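Local coordinates for FYVE-finger-containing Rab5 effector protein rabenosyn-5 (Homo sapiens, PDB 1Z0J) that probably acts as an effector of Rab5-type small GTPases, this fragment being its minimal Rab-binding domain, at residues N20-I25 and E46-L51. Residues are numbered along the deposited sequence; the frame is centred on the assembly and turned at random.
Sequences NIKAYI and ELKHTL
Leu47 meets Ile21 in the one apolar touch between 46-51 and 20-25, its CD1 lying 3.7 Å from Ile21 CG1. Both CB atoms point across at the opposite helix, and the two side chains cross at about a right angle. In Ile21 the ethyl branch sits beside the backbone N (chi1 -62°), and its first carbon, CG1, does the touching. Leu47 also packs on Leu14, Gln17 and Ile18, while Ile21 rests on Asn43, so both side chains belong to the buried seam of the hairpin.

Next along, Lys48 reaches out on the solvent-exposed flank of that seam, where its extended chain meets the end of Lys22 roughly at right angles: Lys48 CE is 4.4 Å from Lys22 CE. The ammonium groups end close as well, NZ of Lys22 and NZ of Lys48 being 4.5 Å apart, a like-charge approach that probably costs some energy and is eased by exposure to water.

Helices 11-30 and 34-54, joined by a short turn, form an antiparallel helical hairpin, which makes up most of this Rab-binding fragment. The backbones stay separated here, with 9.2 Å between CA of Ile21 and CA of Leu47, and large side chains bridge the gap.

Thr50 turns back onto its own helix: its OG1 bonds to Glu46 O at 3.1 Å, from the opposite face of the carbonyl plane to Thr50 N, so that oxygen takes two bonds. The chain of another protein, probably the bound Rab GTPase, packs against Thr50, Leu47 and Tyr24, and its backbone hydrogen-bonds to Tyr24 OH. At the end of the segment, Leu51 leans on Leu15 of helix 11-30.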
loop_
_atom_site.group_PDB
_atom_site.type_symbol
_atom_site.label_atom_id
_atom_site.label_comp_id
_atom_site.label_asym_id
_atom_site.label_seq_id
_atom_site.Cartn_x
_atom_site.Cartn_y
_atom_site.Cartn_z
ATOM N N ASN B 20 -2.255 -16.113 7.080
ATOM C CA ASN B 20 -1.245 -15.056 7.203
ATOM C C ASN B 20 -1.606 -13.998 8.260
ATOM O O ASN B 20 -0.779 -13.646 9.101
ATOM C CB ASN B 20 -0.991 -14.406 5.836
ATOM C CG ASN B 20 0.260 -13.536 5.811
ATOM O OD1 ASN B 20 1.252 -13.818 6.484
ATOM N ND2 ASN B 20 0.216 -12.472 5.017
ATOM N N ILE B 21 -2.842 -13.496 8.224
ATOM C CA ILE B 21 -3.307 -12.529 9.227
ATOM C C ILE B 21 -3.344 -13.138 10.639
ATOM O O ILE B 21 -3.015 -12.458 11.614
ATOM C CB ILE B 21 -4.677 -11.879 8.839
ATOM C CG1 ILE B 21 -4.553 -11.083 7.525
ATOM C CG2 ILE B 21 -5.232 -11.001 9.965
ATOM C CD1 ILE B 21 -3.522 -9.942 7.524
ATOM N N LYS B 22 -3.724 -14.414 10.731
ATOM C CA LYS B 22 -3.663 -15.159 11.997
ATOM C C LYS B 22 -2.240 -15.220 12.553
ATOM O O LYS B 22 -2.048 -15.177 13.763
ATOM C CB LYS B 22 -4.243 -16.571 11.842
ATOM C CG LYS B 22 -5.766 -16.610 11.853
ATOM C CD LYS B 22 -6.296 -18.025 11.687
ATOM C CE LYS B 22 -7.818 -18.042 11.725
ATOM N NZ LYS B 22 -8.371 -19.425 11.639
ATOM N N ALA B 23 -1.252 -15.318 11.664
ATOM C CA ALA B 23 0.163 -15.271 12.056
ATOM C C ALA B 23 0.567 -13.878 12.554
ATOM O O ALA B 23 1.286 -13.759 13.550
ATOM C CB ALA B 23 1.063 -15.729 10.909
ATOM N N TYR B 24 0.092 -12.829 11.873
ATOM C CA TYR B 24 0.282 -11.447 12.340
ATOM C C TYR B 24 -0.397 -11.201 13.679
ATOM O O TYR B 24 0.129 -10.466 14.513
ATOM C CB TYR B 24 -0.250 -10.416 11.334
ATOM C CG TYR B 24 0.696 -10.041 10.215
ATOM C CD1 TYR B 24 0.379 -10.345 8.895
ATOM C CD2 TYR B 24 1.894 -9.376 10.474
ATOM C CE1 TYR B 24 1.233 -10.002 7.853
ATOM C CE2 TYR B 24 2.763 -9.031 9.435
ATOM C CZ TYR B 24 2.421 -9.352 8.133
ATOM O OH TYR B 24 3.258 -9.015 7.100
ATOM N N ILE B 25 -1.574 -11.798 13.862
ATOM C CA ILE B 25 -2.295 -11.711 15.135
ATOM C C ILE B 25 -1.542 -12.434 16.250
ATOM O O ILE B 25 -1.346 -11.871 17.320
ATOM C CB ILE B 25 -3.761 -12.204 15.023
ATOM C CG1 ILE B 25 -4.587 -11.194 14.223
ATOM C CG2 ILE B 25 -4.379 -12.423 16.418
ATOM C CD1 ILE B 25 -5.962 -11.675 13.827
ATOM N N GLU B 46 -13.084 -9.373 8.068
ATOM C CA GLU B 46 -13.441 -9.056 6.689
ATOM C C GLU B 46 -13.101 -10.183 5.716
ATOM O O GLU B 46 -13.886 -10.488 4.812
ATOM C CB GLU B 46 -12.814 -7.726 6.267
ATOM C CG GLU B 46 -13.564 -6.531 6.856
ATOM C CD GLU B 46 -12.665 -5.365 7.225
ATOM O OE1 GLU B 46 -11.526 -5.291 6.720
ATOM O OE2 GLU B 46 -13.111 -4.515 8.027
ATOM N N LEU B 47 -11.935 -10.803 5.900
ATOM C CA LEU B 47 -11.550 -11.953 5.090
ATOM C C LEU B 47 -12.523 -13.112 5.291
ATOM O O LEU B 47 -12.926 -13.765 4.321
ATOM C CB LEU B 47 -10.123 -12.395 5.425
ATOM C CG LEU B 47 -8.978 -11.426 5.107
ATOM C CD1 LEU B 47 -7.690 -11.936 5.718
ATOM C CD2 LEU B 47 -8.814 -11.202 3.599
ATOM N N LYS B 48 -12.905 -13.364 6.542
ATOM C CA LYS B 48 -13.862 -14.428 6.850
ATOM C C LYS B 48 -15.248 -14.157 6.251
ATOM O O LYS B 48 -15.905 -15.076 5.765
ATOM C CB LYS B 48 -13.951 -14.643 8.363
ATOM C CG LYS B 48 -12.737 -15.341 8.953
ATOM C CD LYS B 48 -12.878 -15.544 10.459
ATOM C CE LYS B 48 -11.820 -16.502 10.983
ATOM N NZ LYS B 48 -12.058 -16.893 12.401
ATOM N N HIS B 49 -15.680 -12.898 6.260
ATOM C CA HIS B 49 -16.947 -12.504 5.630
ATOM C C HIS B 49 -16.920 -12.759 4.125
ATOM O O HIS B 49 -17.880 -13.287 3.554
ATOM C CB HIS B 49 -17.268 -11.030 5.913
ATOM C CG HIS B 49 -18.543 -10.552 5.284
ATOM N ND1 HIS B 49 -18.593 -10.007 4.019
ATOM C CD2 HIS B 49 -19.814 -10.538 5.750
ATOM C CE1 HIS B 49 -19.840 -9.680 3.731
ATOM N NE2 HIS B 49 -20.600 -9.989 4.766
ATOM N N THR B 50 -15.818 -12.385 3.485
ATOM C CA THR B 50 -15.644 -12.636 2.056
ATOM C C THR B 50 -15.661 -14.135 1.741
ATOM O O THR B 50 -16.253 -14.553 0.738
ATOM C CB THR B 50 -14.353 -11.983 1.531
ATOM O OG1 THR B 50 -14.417 -10.572 1.765
ATOM C CG2 THR B 50 -14.175 -12.237 0.039
ATOM N N LEU B 51 -15.012 -14.937 2.584
ATOM C CA LEU B 51 -15.026 -16.394 2.434
ATOM C C LEU B 51 -16.441 -16.968 2.541
ATOM O O LEU B 51 -16.860 -17.787 1.712
ATOM C CB LEU B 51 -14.096 -17.067 3.451
ATOM C CG LEU B 51 -14.029 -18.598 3.381
ATOM C CD1 LEU B 51 -13.456 -19.104 2.052
ATOM C CD2 LEU B 51 -13.221 -19.145 4.546
#